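Local coordinates for protein methylmalonyl-CoA carboxyltransferase 12S subunit (Propionibacterium freudenreichii, PDB 1ON3) that transfers the carboxyl group of methylmalonyl-CoA to the biotin of the 1.3S subunit, as the hexameric core of the transcarboxylase complex, at residues Thr276-Ile281 with Arg293-Lys298; Ile299-Asp304 with Asp494-Ile499; Leu306-Gly311 with Thr318-Val323; Ile330-Pro335 with Val365-Val370; Val405-Ala410 with Tyr429-Ala434. All coordinates share one frame; numbering follows the deposited sequence.

Contact 1 of 5, residues Thr276-Ile281 with Arg293-Lys298; sequences TELRDI and RDVIAK
Ile281 and Leu278, on a short, weakly bonded helical turn in the C-terminal carboxyltransferase half, pack against Val295 and Lys298 of helix 293-299, which covers one side of the crotonase-type sheet of that half. Ile281 meets the helix with both branches. Its CG2 touches Val295 CG2 at 3.8 Å, while its CD1 presses on the aliphatic part of Lys298, the Ile281 CD1 to Lys298 CD distance of 3.5 Å being tighter than usual for two carbons. The same CD1 lies 3.6 Å from Asp294 O. Leu278 works with one methyl: CD2 sits 3.8 Å from Lys298 CB and 4.0 Å from Val295 CG1, and the Leu278 and Lys298 side chains run alongside in opposing senses. Lys298 is extended through CE and then bends at its last torsion (chi4 -54°), which brings NZ round to Glu277. The resulting salt bridge is long, Glu277 OE1 to Lys298 NZ 3.7 Å, and the glutamate side chain comes in roughly perpendicular to that of the lysine. From the same turn, Arg279 forms a salt bridge with Asp491, and on the sheet side Val295 leans on Leu367. The joint therefore depends chiefly on apolar contact, with the lysine methylenes serving as hydrocarbon and its distant ammonium adding a loose electrostatic tie at the solvent-facing margin.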
# COMPACT_ATOMS: atom_id res chain seq x y z
N THR E 276 -2.49 47.10 -17.63
CA THR E 276 -1.53 47.57 -18.61
C THR E 276 -0.23 48.13 -18.04
O THR E 276 0.76 48.24 -18.76
CB THR E 276 -2.16 48.63 -19.52
OG1 THR E 276 -2.56 49.75 -18.72
CG2 THR E 276 -3.38 48.05 -20.24
N GLU E 277 -0.22 48.48 -16.75
CA GLU E 277 0.98 49.02 -16.15
C GLU E 277 2.10 47.98 -16.18
O GLU E 277 3.27 48.34 -16.18
CB GLU E 277 0.73 49.45 -14.70
CG GLU E 277 -0.29 50.55 -14.54
CD GLU E 277 -0.42 51.03 -13.11
OE1 GLU E 277 0.48 51.75 -12.63
OE2 GLU E 277 -1.42 50.66 -12.45
N LEU E 278 1.73 46.71 -16.22
CA LEU E 278 2.71 45.62 -16.26
C LEU E 278 3.55 45.66 -17.54
O LEU E 278 4.67 45.13 -17.58
CB LEU E 278 2.01 44.28 -16.16
CG LEU E 278 1.61 43.82 -14.75
CD1 LEU E 278 0.57 42.70 -14.82
CD2 LEU E 278 2.89 43.36 -14.01
N ARG E 279 3.01 46.27 -18.59
CA ARG E 279 3.75 46.37 -19.85
C ARG E 279 4.93 47.32 -19.73
O ARG E 279 5.85 47.27 -20.54
CB ARG E 279 2.86 46.90 -20.96
CG ARG E 279 1.70 46.02 -21.35
CD ARG E 279 0.81 46.76 -22.32
NE ARG E 279 -0.38 45.99 -22.66
CZ ARG E 279 -1.49 46.52 -23.16
NH1 ARG E 279 -1.55 47.82 -23.39
NH2 ARG E 279 -2.54 45.75 -23.42
N ASP E 280 4.91 48.18 -18.72
CA ASP E 280 5.97 49.17 -18.61
C ASP E 280 7.02 48.98 -17.53
O ASP E 280 8.00 49.73 -17.47
CB ASP E 280 5.34 50.56 -18.46
CG ASP E 280 4.27 50.82 -19.50
OD1 ASP E 280 4.55 50.62 -20.70
OD2 ASP E 280 3.15 51.21 -19.12
N ILE E 281 6.84 47.98 -16.68
CA ILE E 281 7.78 47.76 -15.60
C ILE E 281 9.13 47.24 -16.07
O ILE E 281 10.17 47.72 -15.61
CB ILE E 281 7.20 46.77 -14.57
CG1 ILE E 281 5.90 47.33 -14.00
CG2 ILE E 281 8.21 46.54 -13.46
CD1 ILE E 281 5.11 46.34 -13.14
N ARG E 293 9.84 43.03 -7.75
CA ARG E 293 8.72 42.98 -6.82
C ARG E 293 7.61 43.91 -7.30
O ARG E 293 6.48 43.80 -6.85
CB ARG E 293 9.19 43.34 -5.41
CG ARG E 293 10.09 42.25 -4.79
CD ARG E 293 10.83 42.75 -3.56
NE ARG E 293 11.78 43.82 -3.90
CZ ARG E 293 12.76 44.21 -3.10
NH1 ARG E 293 12.94 43.63 -1.91
NH2 ARG E 293 13.57 45.20 -3.47
N ASP E 294 7.93 44.82 -8.21
CA ASP E 294 6.89 45.70 -8.76
C ASP E 294 5.99 44.85 -9.65
O ASP E 294 4.80 45.12 -9.79
CB ASP E 294 7.50 46.87 -9.55
CG ASP E 294 8.15 47.90 -8.64
OD1 ASP E 294 7.71 48.03 -7.48
OD2 ASP E 294 9.08 48.58 -9.09
N VAL E 295 6.57 43.82 -10.26
CA VAL E 295 5.78 42.93 -11.10
C VAL E 295 4.94 42.07 -10.16
O VAL E 295 3.74 41.90 -10.35
CB VAL E 295 6.68 42.01 -11.95
CG1 VAL E 295 5.81 40.98 -12.67
CG2 VAL E 295 7.49 42.84 -12.96
N ILE E 296 5.59 41.55 -9.11
CA ILE E 296 4.89 40.71 -8.14
C ILE E 296 3.69 41.44 -7.55
O ILE E 296 2.60 40.89 -7.50
CB ILE E 296 5.85 40.28 -6.98
CG1 ILE E 296 6.96 39.38 -7.54
CG2 ILE E 296 5.04 39.57 -5.87
CD1 ILE E 296 8.04 38.95 -6.51
N ALA E 297 3.90 42.68 -7.10
CA ALA E 297 2.83 43.45 -6.49
C ALA E 297 1.60 43.58 -7.37
O ALA E 297 0.47 43.59 -6.88
CB ALA E 297 3.33 44.83 -6.10
N LYS E 298 1.81 43.67 -8.68
CA LYS E 298 0.69 43.81 -9.61
C LYS E 298 0.01 42.51 -9.99
O LYS E 298 -1.05 42.53 -10.62
CB LYS E 298 1.14 44.56 -10.86
CG LYS E 298 1.56 45.98 -10.56
CD LYS E 298 1.92 46.77 -11.80
CE LYS E 298 2.40 48.17 -11.42
NZ LYS E 298 1.41 48.88 -10.54

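Contact 2 of 5, residues Ile299-Asp304 with Asp494-Ile499; sequences IVDWGD and DTRRKI
Arg496, near the start of the C-terminal helix 495-505, reaches across to the loop that leads from helix 293-299 into strand 305-308, outermost in this chain's crotonase-type sheet. Its side chain leaves with CG anti to the backbone N (chi1 -176°) and stays extended to NE, carrying the guanidinium past the carbonyl of Ile299. NH1 of Arg496 donates to Ile299 O at 2.8 Å; the acceptor lies in the guanidinium plane, but the nitrogen stands above the carbonyl plane. NH1 and NH2 of Arg496 also grip Asp301 end-on, both on the single oxygen OD2, each at 2.9 Å. The carboxylate and guanidinium planes are turned 62° apart, so this is not the flat two-oxygen pairing. Alongside the polar bridge, Ile299 CG2 lies 4.0 Å from Thr495 CG2.

In the second shell, Asp301 OD2 also accepts from the backbone N of Asn324 and OD1 from those of Gly325 and Asn269, while Arg496 NE donates to Asp271 O. These bonds fix the rotation of both charged groups, and the buried carboxylate, ringed by donors, would be expected to remain ionised. Thr495 OG1 bonds to Pro492 O, at the N-terminal end of the helix. One helical turn after Thr495, the methyl ends of two isoleucines meet, Ile299 CD1 to Ile499 CD1 at 3.7 Å.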
# COMPACT_ATOMS: atom_id res chain seq x y z
N ILE E 299 0.58 41.37 -9.62
CA ILE E 299 -0.05 40.11 -9.99
C ILE E 299 -0.61 39.29 -8.83
O ILE E 299 -1.47 38.44 -9.04
CB ILE E 299 0.90 39.23 -10.82
CG1 ILE E 299 2.13 38.84 -10.01
CG2 ILE E 299 1.34 39.99 -12.07
CD1 ILE E 299 3.03 37.85 -10.73
N VAL E 300 -0.16 39.56 -7.61
CA VAL E 300 -0.66 38.81 -6.46
C VAL E 300 -1.81 39.56 -5.78
O VAL E 300 -1.91 40.78 -5.90
CB VAL E 300 0.47 38.52 -5.42
CG1 VAL E 300 1.62 37.81 -6.09
CG2 VAL E 300 0.95 39.81 -4.77
N ASP E 301 -2.66 38.81 -5.07
CA ASP E 301 -3.82 39.39 -4.39
C ASP E 301 -3.46 40.59 -3.52
O ASP E 301 -2.61 40.50 -2.64
CB ASP E 301 -4.51 38.35 -3.49
CG ASP E 301 -5.33 37.34 -4.27
OD1 ASP E 301 -6.06 36.56 -3.62
OD2 ASP E 301 -5.25 37.32 -5.52
N TRP E 302 -4.14 41.71 -3.75
CA TRP E 302 -3.92 42.91 -2.95
C TRP E 302 -2.49 43.45 -2.95
O TRP E 302 -2.17 44.35 -2.17
CB TRP E 302 -4.34 42.65 -1.50
CG TRP E 302 -5.53 41.77 -1.36
CD1 TRP E 302 -5.56 40.48 -0.91
CD2 TRP E 302 -6.89 42.12 -1.66
NE1 TRP E 302 -6.85 40.00 -0.91
CE2 TRP E 302 -7.69 40.99 -1.37
CE3 TRP E 302 -7.51 43.28 -2.15
CZ2 TRP E 302 -9.07 40.98 -1.55
CZ3 TRP E 302 -8.89 43.27 -2.33
CH2 TRP E 302 -9.65 42.13 -2.02
N GLY E 303 -1.63 42.92 -3.82
CA GLY E 303 -0.24 43.37 -3.86
C GLY E 303 0.51 42.91 -2.61
O GLY E 303 1.64 43.35 -2.34
N ASP E 304 -0.10 42.00 -1.87
CA ASP E 304 0.47 41.50 -0.62
C ASP E 304 1.42 40.32 -0.79
O ASP E 304 1.13 39.36 -1.50
CB ASP E 304 -0.66 41.12 0.34
CG ASP E 304 -0.15 40.65 1.69
OD1 ASP E 304 -0.33 39.46 2.01
OD2 ASP E 304 0.42 41.47 2.43
N ASP E 494 -1.90 40.61 -19.15
CA ASP E 494 -2.72 39.46 -18.76
C ASP E 494 -2.01 38.46 -17.84
O ASP E 494 -2.54 37.39 -17.56
CB ASP E 494 -3.20 38.68 -20.00
CG ASP E 494 -3.97 39.55 -21.00
OD1 ASP E 494 -4.76 40.40 -20.57
OD2 ASP E 494 -3.80 39.35 -22.22
N THR E 495 -0.81 38.80 -17.37
CA THR E 495 -0.04 37.90 -16.52
C THR E 495 -0.82 37.30 -15.34
O THR E 495 -0.85 36.07 -15.17
CB THR E 495 1.22 38.59 -16.00
OG1 THR E 495 1.99 39.04 -17.12
CG2 THR E 495 2.08 37.62 -15.17
N ARG E 496 -1.46 38.14 -14.54
CA ARG E 496 -2.22 37.62 -13.40
C ARG E 496 -3.26 36.60 -13.85
O ARG E 496 -3.36 35.51 -13.27
CB ARG E 496 -2.89 38.76 -12.64
CG ARG E 496 -3.64 38.32 -11.37
CD ARG E 496 -4.15 39.52 -10.61
NE ARG E 496 -5.32 39.23 -9.77
CZ ARG E 496 -5.28 38.61 -8.60
NH1 ARG E 496 -4.12 38.20 -8.08
NH2 ARG E 496 -6.41 38.40 -7.93
N ARG E 497 -4.03 36.92 -14.88
CA ARG E 497 -5.03 35.98 -15.37
C ARG E 497 -4.40 34.66 -15.82
O ARG E 497 -4.90 33.59 -15.48
CB ARG E 497 -5.83 36.57 -16.54
CG ARG E 497 -6.87 35.64 -17.12
CD ARG E 497 -7.84 36.40 -18.00
NE ARG E 497 -7.21 36.96 -19.20
CZ ARG E 497 -6.94 36.26 -20.29
NH1 ARG E 497 -7.24 34.98 -20.35
NH2 ARG E 497 -6.36 36.85 -21.34
N LYS E 498 -3.33 34.71 -16.61
CA LYS E 498 -2.72 33.46 -17.06
C LYS E 498 -2.24 32.60 -15.88
O LYS E 498 -2.44 31.38 -15.86
CB LYS E 498 -1.58 33.73 -18.04
CG LYS E 498 -1.99 33.69 -19.53
CD LYS E 498 -3.14 34.64 -19.82
CE LYS E 498 -3.53 34.67 -21.30
NZ LYS E 498 -3.97 33.33 -21.84
N ILE E 499 -1.62 33.23 -14.88
CA ILE E 499 -1.14 32.50 -13.70
C ILE E 499 -2.32 31.93 -12.91
O ILE E 499 -2.30 30.78 -12.46
CB ILE E 499 -0.32 33.44 -12.77
CG1 ILE E 499 0.98 33.86 -13.47
CG2 ILE E 499 -0.03 32.75 -11.44
CD1 ILE E 499 1.74 34.95 -12.71

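Contact 3 of 5, residues Leu306-Gly311 with Thr318-Val323; sequences LEVKAG and TAFARV
A water joins Val308, Glu307 and Thr318 where the direct pairing of their strands gives out: it accepts from Thr318 N at 3.0 Å and lies 2.7 Å from Val308 O and 2.9 Å from Glu307 OE2. Counting atoms beyond the two strands, more acceptors surround it than it can serve at once. Just before this point, Val308 N donates to Thr318 O at 2.8 Å. Leu306 and Phe320 form a hydrogen-bonded pair with Leu306 N to Phe320 O at 2.8 Å and Phe320 N to Leu306 O at 2.9 Å. The antiparallel pairing continues with Glu307 and Ala319 as a non-hydrogen-bonded pair. Glu307 CG, set anti to its own N (chi1 -152°), passes 3.5 Å from Thr318 O as the chain extends to a carboxylate whose OE1 is held by Arg293. On the other face, Val308 CG2 approaches the Phe320 ring obliquely, 3.8 Å from CD1. That face is covered by helices 344-359 and 241-253: Phe320 meets Phe353, and Leu306 lies on Leu251. The two segments belong to the beta hairpin of strands 305-308 and 316-323, the former being the outermost strand within the chain of the mixed, crotonase-type sheet of the C-terminal half.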
# COMPACT_ATOMS: atom_id res chain seq x y z
N LEU E 306 4.90 38.22 1.49
CA LEU E 306 5.80 38.16 2.64
C LEU E 306 7.11 37.64 2.09
O LEU E 306 7.21 36.47 1.73
CB LEU E 306 5.25 37.18 3.69
CG LEU E 306 6.21 36.91 4.85
CD1 LEU E 306 6.42 38.18 5.66
CD2 LEU E 306 5.67 35.79 5.72
N GLU E 307 8.11 38.51 1.99
CA GLU E 307 9.39 38.09 1.44
C GLU E 307 10.21 37.26 2.43
O GLU E 307 10.32 37.63 3.60
CB GLU E 307 10.19 39.33 0.99
CG GLU E 307 11.15 39.04 -0.14
CD GLU E 307 11.92 40.26 -0.64
OE1 GLU E 307 11.43 41.40 -0.48
OE2 GLU E 307 13.01 40.06 -1.21
N VAL E 308 10.75 36.14 1.95
CA VAL E 308 11.58 35.25 2.76
C VAL E 308 13.05 35.57 2.42
O VAL E 308 13.40 35.74 1.25
CB VAL E 308 11.26 33.77 2.43
CG1 VAL E 308 12.17 32.82 3.23
CG2 VAL E 308 9.78 33.50 2.75
N LYS E 309 13.89 35.64 3.46
CA LYS E 309 15.32 35.97 3.29
C LYS E 309 15.47 37.25 2.45
O LYS E 309 16.30 37.32 1.54
CB LYS E 309 16.07 34.80 2.63
CG LYS E 309 16.46 33.74 3.67
CD LYS E 309 17.20 32.53 3.12
CE LYS E 309 17.62 31.64 4.32
NZ LYS E 309 18.28 30.36 3.94
N ALA E 310 14.65 38.25 2.77
CA ALA E 310 14.66 39.52 2.04
C ALA E 310 16.00 40.23 2.00
O ALA E 310 16.27 40.97 1.05
CB ALA E 310 13.61 40.46 2.61
N GLY E 311 16.82 40.04 3.03
CA GLY E 311 18.11 40.69 3.07
C GLY E 311 19.30 39.84 2.67
O GLY E 311 20.44 40.28 2.80
N THR E 318 12.42 35.52 -3.10
CA THR E 318 11.59 34.35 -2.76
C THR E 318 10.55 34.95 -1.82
O THR E 318 10.89 35.59 -0.82
CB THR E 318 12.37 33.24 -2.00
OG1 THR E 318 13.12 33.82 -0.92
CG2 THR E 318 13.30 32.49 -2.96
N ALA E 319 9.27 34.77 -2.15
CA ALA E 319 8.22 35.34 -1.33
C ALA E 319 6.92 34.55 -1.35
O ALA E 319 6.57 33.94 -2.36
CB ALA E 319 7.94 36.78 -1.78
N PHE E 320 6.21 34.56 -0.24
CA PHE E 320 4.91 33.90 -0.17
C PHE E 320 3.87 34.95 -0.57
O PHE E 320 3.99 36.13 -0.21
CB PHE E 320 4.61 33.42 1.25
CG PHE E 320 5.33 32.17 1.65
CD1 PHE E 320 6.19 32.17 2.74
CD2 PHE E 320 5.13 30.99 0.95
CE1 PHE E 320 6.83 30.98 3.15
CE2 PHE E 320 5.76 29.81 1.34
CZ PHE E 320 6.61 29.80 2.44
N ALA E 321 2.85 34.53 -1.29
CA ALA E 321 1.79 35.43 -1.70
C ALA E 321 0.57 34.60 -1.96
O ALA E 321 0.55 33.39 -1.71
CB ALA E 321 2.19 36.18 -2.95
N ARG E 322 -0.46 35.23 -2.50
CA ARG E 322 -1.67 34.51 -2.81
C ARG E 322 -2.25 34.93 -4.15
O ARG E 322 -2.13 36.09 -4.57
CB ARG E 322 -2.72 34.71 -1.72
CG ARG E 322 -2.43 33.94 -0.43
CD ARG E 322 -3.49 34.20 0.62
NE ARG E 322 -3.13 33.62 1.90
CZ ARG E 322 -2.58 34.29 2.91
NH1 ARG E 322 -2.32 35.59 2.80
NH2 ARG E 322 -2.29 33.65 4.04
N VAL E 323 -2.85 33.97 -4.84
CA VAL E 323 -3.52 34.25 -6.10
C VAL E 323 -4.90 33.65 -5.91
O VAL E 323 -5.04 32.45 -5.70
CB VAL E 323 -2.80 33.60 -7.30
CG1 VAL E 323 -3.60 33.90 -8.58
CG2 VAL E 323 -1.38 34.19 -7.44
O HOH W 1 13.71 37.29 -1.00

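Contact 4 of 5, residues Ile330-Pro335 with Val365-Val370; sequences IVANQP and VQLVDV
The flat amide of Asn333 has Val370 CB over one face, 3.6 Å from Asn333 CG, with Val370 CG2 near ND2. The amide bridges to the neighbouring strand: Asn333 OD1 accepts from Asp369 N at 3.1 Å with an almost straight N-H...O angle of 170°, the donor tilted 23° from the amide plane. The torsion of Asn333 (chi1 -48°) sets CG beside its backbone N and turns the amide toward strand 364-370, where OD1 takes over from the backbone ladder as an acceptor. Upstream, that ladder is parallel. Val331 N donates to Val365 O at 2.9 Å, Leu367 N to Val331 O at 3.0 Å, and Asn333 N to Leu367 O at a longer 3.3 Å. Side chains pair along it, with Ala332 CB against Leu367 CB at 3.6 Å on one face and Val331 beside Gln366 on the other. Past the strand end, Pro335 CG rests 3.4 Å from Asp369 OD2, which is hydrogen-bonded to Tyr290 and forms a salt bridge with Arg408. The Val370 side chain is about 10 Å from the bound methylmalonyl-coenzyme A.

The pair belongs to a beta-alpha-beta crossover through helix 344-359. Strand 326-333 has strand 316-323 on its other side, strand 364-370 has strand 402-407, and the Ile330 and Leu367 face is covered by Ile296 of helix 293-299.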
# COMPACT_ATOMS: atom_id res chain seq x y z
N ILE E 330 6.67 32.46 -4.71
CA ILE E 330 7.20 33.11 -5.91
C ILE E 330 8.72 33.16 -5.86
O ILE E 330 9.29 33.53 -4.84
CB ILE E 330 6.64 34.55 -6.05
CG1 ILE E 330 5.12 34.48 -6.23
CG2 ILE E 330 7.31 35.27 -7.23
CD1 ILE E 330 4.44 35.80 -6.30
N VAL E 331 9.36 32.76 -6.96
CA VAL E 331 10.82 32.75 -7.09
C VAL E 331 11.07 33.62 -8.32
O VAL E 331 10.63 33.29 -9.43
CB VAL E 331 11.34 31.32 -7.34
CG1 VAL E 331 12.87 31.30 -7.40
CG2 VAL E 331 10.85 30.39 -6.20
N ALA E 332 11.77 34.73 -8.13
CA ALA E 332 11.99 35.67 -9.21
C ALA E 332 13.39 36.29 -9.22
O ALA E 332 13.93 36.65 -8.17
CB ALA E 332 10.93 36.78 -9.10
N ASN E 333 13.97 36.42 -10.41
CA ASN E 333 15.30 37.04 -10.49
C ASN E 333 15.15 38.55 -10.30
O ASN E 333 14.12 39.13 -10.67
CB ASN E 333 15.95 36.73 -11.83
CG ASN E 333 15.86 35.26 -12.19
OD1 ASN E 333 15.09 34.86 -13.06
ND2 ASN E 333 16.66 34.44 -11.50
N GLN E 334 16.18 39.18 -9.74
CA GLN E 334 16.16 40.62 -9.48
C GLN E 334 17.19 41.35 -10.37
O GLN E 334 18.34 41.53 -9.97
CB GLN E 334 16.47 40.86 -7.99
CG GLN E 334 16.41 42.32 -7.53
CD GLN E 334 15.04 42.92 -7.69
OE1 GLN E 334 14.61 43.21 -8.81
NE2 GLN E 334 14.33 43.10 -6.58
N PRO E 335 16.78 41.80 -11.57
CA PRO E 335 17.68 42.49 -12.50
C PRO E 335 18.42 43.69 -11.94
O PRO E 335 19.50 44.04 -12.41
CB PRO E 335 16.74 42.85 -13.66
CG PRO E 335 15.74 41.75 -13.64
CD PRO E 335 15.43 41.68 -12.16
N VAL E 365 5.58 29.66 -8.39
CA VAL E 365 5.47 30.58 -9.52
C VAL E 365 6.81 31.27 -9.73
O VAL E 365 7.33 31.93 -8.82
CB VAL E 365 4.38 31.64 -9.27
CG1 VAL E 365 4.32 32.64 -10.44
CG2 VAL E 365 3.03 30.96 -9.09
N GLN E 366 7.37 31.11 -10.93
CA GLN E 366 8.65 31.72 -11.29
C GLN E 366 8.48 32.90 -12.23
O GLN E 366 7.67 32.85 -13.17
CB GLN E 366 9.56 30.69 -12.00
CG GLN E 366 10.10 29.55 -11.12
CD GLN E 366 8.99 28.67 -10.56
OE1 GLN E 366 8.85 28.55 -9.34
NE2 GLN E 366 8.21 28.05 -11.45
N LEU E 367 9.24 33.97 -11.98
CA LEU E 367 9.26 35.15 -12.84
C LEU E 367 10.73 35.21 -13.29
O LEU E 367 11.63 35.45 -12.48
CB LEU E 367 8.87 36.41 -12.07
CG LEU E 367 7.46 36.37 -11.47
CD1 LEU E 367 7.20 37.71 -10.76
CD2 LEU E 367 6.41 36.10 -12.55
N VAL E 368 10.96 34.98 -14.57
CA VAL E 368 12.31 34.89 -15.11
C VAL E 368 12.89 36.05 -15.92
O VAL E 368 12.29 36.53 -16.88
CB VAL E 368 12.45 33.60 -15.96
CG1 VAL E 368 13.90 33.42 -16.42
CG2 VAL E 368 12.00 32.38 -15.16
N ASP E 369 14.10 36.46 -15.52
CA ASP E 369 14.87 37.49 -16.20
C ASP E 369 16.29 37.26 -15.68
O ASP E 369 16.77 37.98 -14.81
CB ASP E 369 14.40 38.89 -15.84
CG ASP E 369 14.98 39.95 -16.76
OD1 ASP E 369 15.89 39.60 -17.54
OD2 ASP E 369 14.54 41.12 -16.71
N VAL E 370 16.94 36.23 -16.20
CA VAL E 370 18.28 35.85 -15.75
C VAL E 370 19.24 35.67 -16.93
O VAL E 370 18.98 34.91 -17.86
CB VAL E 370 18.18 34.53 -14.89
CG1 VAL E 370 17.63 33.38 -15.74
CG2 VAL E 370 19.53 34.18 -14.27

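Contact 5 of 5, residues Val405-Ala410 with Tyr429-Ala434; sequences VVLRKA and YAWPSA
Trp431 lays its side chain along Val405, Val406 and Leu407. Its CB lies 3.6 Å from Val406 O. Farther out, Val405 CG1 approaches the indole obliquely, 3.7 Å from Trp431 CD1 and 3.5 Å from Trp431 NE1, an atom that also makes a weak hydrogen bond to Thr495. The six-membered ring carries Leu407 CD2 over its face, a CH-pi contact with CD2 3.6 Å from the ring centroid of Trp431 and 15° off its normal. In the backbone, Val406 N donates to Tyr429 O at 2.7 Å and Trp431 N to Val406 O at 2.9 Å, a parallel ladder that ends as residues 431-434 make a type I turn. Ser433 OG donates to Leu407 O at 2.7 Å, pinning the turn to the corner at Arg408. Strand 402-407 lies between 364-370 and 427-430, with helix 495-505 over Val405 and Tyr429, while Met12 of the second subunit packs on Trp431.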
# COMPACT_ATOMS: atom_id res chain seq x y z
N VAL E 405 6.74 32.21 -15.77
CA VAL E 405 6.53 33.33 -16.68
C VAL E 405 7.89 33.93 -17.00
O VAL E 405 8.62 34.36 -16.11
CB VAL E 405 5.62 34.42 -16.03
CG1 VAL E 405 5.40 35.57 -17.01
CG2 VAL E 405 4.26 33.80 -15.66
N VAL E 406 8.24 33.93 -18.29
CA VAL E 406 9.52 34.49 -18.70
C VAL E 406 9.33 35.96 -19.09
O VAL E 406 8.70 36.26 -20.10
CB VAL E 406 10.12 33.72 -19.90
CG1 VAL E 406 11.47 34.31 -20.27
CG2 VAL E 406 10.25 32.24 -19.54
N LEU E 407 9.89 36.85 -18.27
CA LEU E 407 9.79 38.30 -18.48
C LEU E 407 10.77 38.82 -19.51
O LEU E 407 10.41 39.61 -20.38
CB LEU E 407 10.04 39.06 -17.17
CG LEU E 407 9.25 38.63 -15.92
CD1 LEU E 407 9.62 39.54 -14.76
CD2 LEU E 407 7.75 38.69 -16.19
N ARG E 408 12.03 38.39 -19.42
CA ARG E 408 13.02 38.88 -20.36
C ARG E 408 14.13 37.87 -20.61
O ARG E 408 13.91 36.86 -21.27
CB ARG E 408 13.56 40.22 -19.84
CG ARG E 408 14.22 41.10 -20.90
CD ARG E 408 14.31 42.56 -20.42
NE ARG E 408 15.07 42.72 -19.17
CZ ARG E 408 15.48 43.89 -18.70
NH1 ARG E 408 15.21 45.01 -19.36
NH2 ARG E 408 16.19 43.94 -17.57
N LYS E 409 15.33 38.14 -20.09
CA LYS E 409 16.46 37.23 -20.30
C LYS E 409 16.19 35.85 -19.68
O LYS E 409 15.65 35.75 -18.58
CB LYS E 409 17.73 37.79 -19.68
CG LYS E 409 18.26 39.09 -20.27
CD LYS E 409 18.66 38.91 -21.73
CE LYS E 409 19.44 40.13 -22.24
NZ LYS E 409 18.70 41.41 -22.03
N ALA E 410 16.59 34.80 -20.39
CA ALA E 410 16.44 33.42 -19.90
C ALA E 410 17.53 32.64 -20.63
O ALA E 410 17.27 31.90 -21.57
CB ALA E 410 15.06 32.89 -20.26
N TYR E 429 4.76 30.71 -19.74
CA TYR E 429 4.35 31.81 -20.62
C TYR E 429 5.50 32.74 -20.88
O TYR E 429 6.34 32.98 -20.00
CB TYR E 429 3.20 32.62 -20.00
CG TYR E 429 2.03 31.79 -19.58
CD1 TYR E 429 1.89 31.39 -18.26
CD2 TYR E 429 1.12 31.31 -20.52
CE1 TYR E 429 0.86 30.54 -17.87
CE2 TYR E 429 0.08 30.44 -20.14
CZ TYR E 429 -0.03 30.06 -18.80
OH TYR E 429 -1.01 29.18 -18.39
N ALA E 430 5.55 33.29 -22.09
CA ALA E 430 6.59 34.23 -22.47
C ALA E 430 5.99 35.61 -22.72
O ALA E 430 4.96 35.74 -23.39
CB ALA E 430 7.30 33.74 -23.73
N TRP E 431 6.61 36.64 -22.14
CA TRP E 431 6.16 38.01 -22.39
C TRP E 431 6.76 38.27 -23.77
O TRP E 431 7.62 37.50 -24.22
CB TRP E 431 6.75 38.98 -21.38
CG TRP E 431 5.94 39.11 -20.11
CD1 TRP E 431 5.02 38.22 -19.63
CD2 TRP E 431 5.99 40.18 -19.18
NE1 TRP E 431 4.49 38.68 -18.44
CE2 TRP E 431 5.07 39.89 -18.15
CE3 TRP E 431 6.72 41.38 -19.12
CZ2 TRP E 431 4.87 40.75 -17.06
CZ3 TRP E 431 6.51 42.23 -18.04
CH2 TRP E 431 5.59 41.91 -17.03
N PRO E 432 6.35 39.35 -24.45
CA PRO E 432 6.91 39.61 -25.78
C PRO E 432 8.39 39.97 -25.71
O PRO E 432 9.08 40.00 -26.72
CB PRO E 432 6.07 40.78 -26.30
CG PRO E 432 4.75 40.60 -25.59
CD PRO E 432 5.23 40.26 -24.18
N SER E 433 8.86 40.26 -24.51
CA SER E 433 10.27 40.62 -24.29
C SER E 433 11.11 39.42 -23.89
O SER E 433 12.33 39.54 -23.65
CB SER E 433 10.34 41.69 -23.20
OG SER E 433 9.42 41.40 -22.15
N ALA E 434 10.48 38.26 -23.82
CA ALA E 434 11.18 37.04 -23.43
C ALA E 434 12.31 36.71 -24.38
O ALA E 434 12.16 36.76 -25.61
CB ALA E 434 10.21 35.88 -23.36

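Following the chain from its N-terminal side, contact 1 closes a short loop of eleven residues, and helix 293-299 then leads into the first segment of contact 2. That contact closes the long loop, 189 residues, back to helix 495-505, and contacts 3, 4 and 5 are nested inside it in series, without crossing. Contact 3 is the hairpin at one edge of the sheet, contact 4 a crossover in its middle and contact 5 a pairing farther along. Strands 316-323 and 326-333 link contacts 3 and 4, as strands 364-370 and 402-407 link 4 and 5. Contacts 1 and 2 add the helices on one face, with Leu278 touching Ile299 and Ile499 touching Val405.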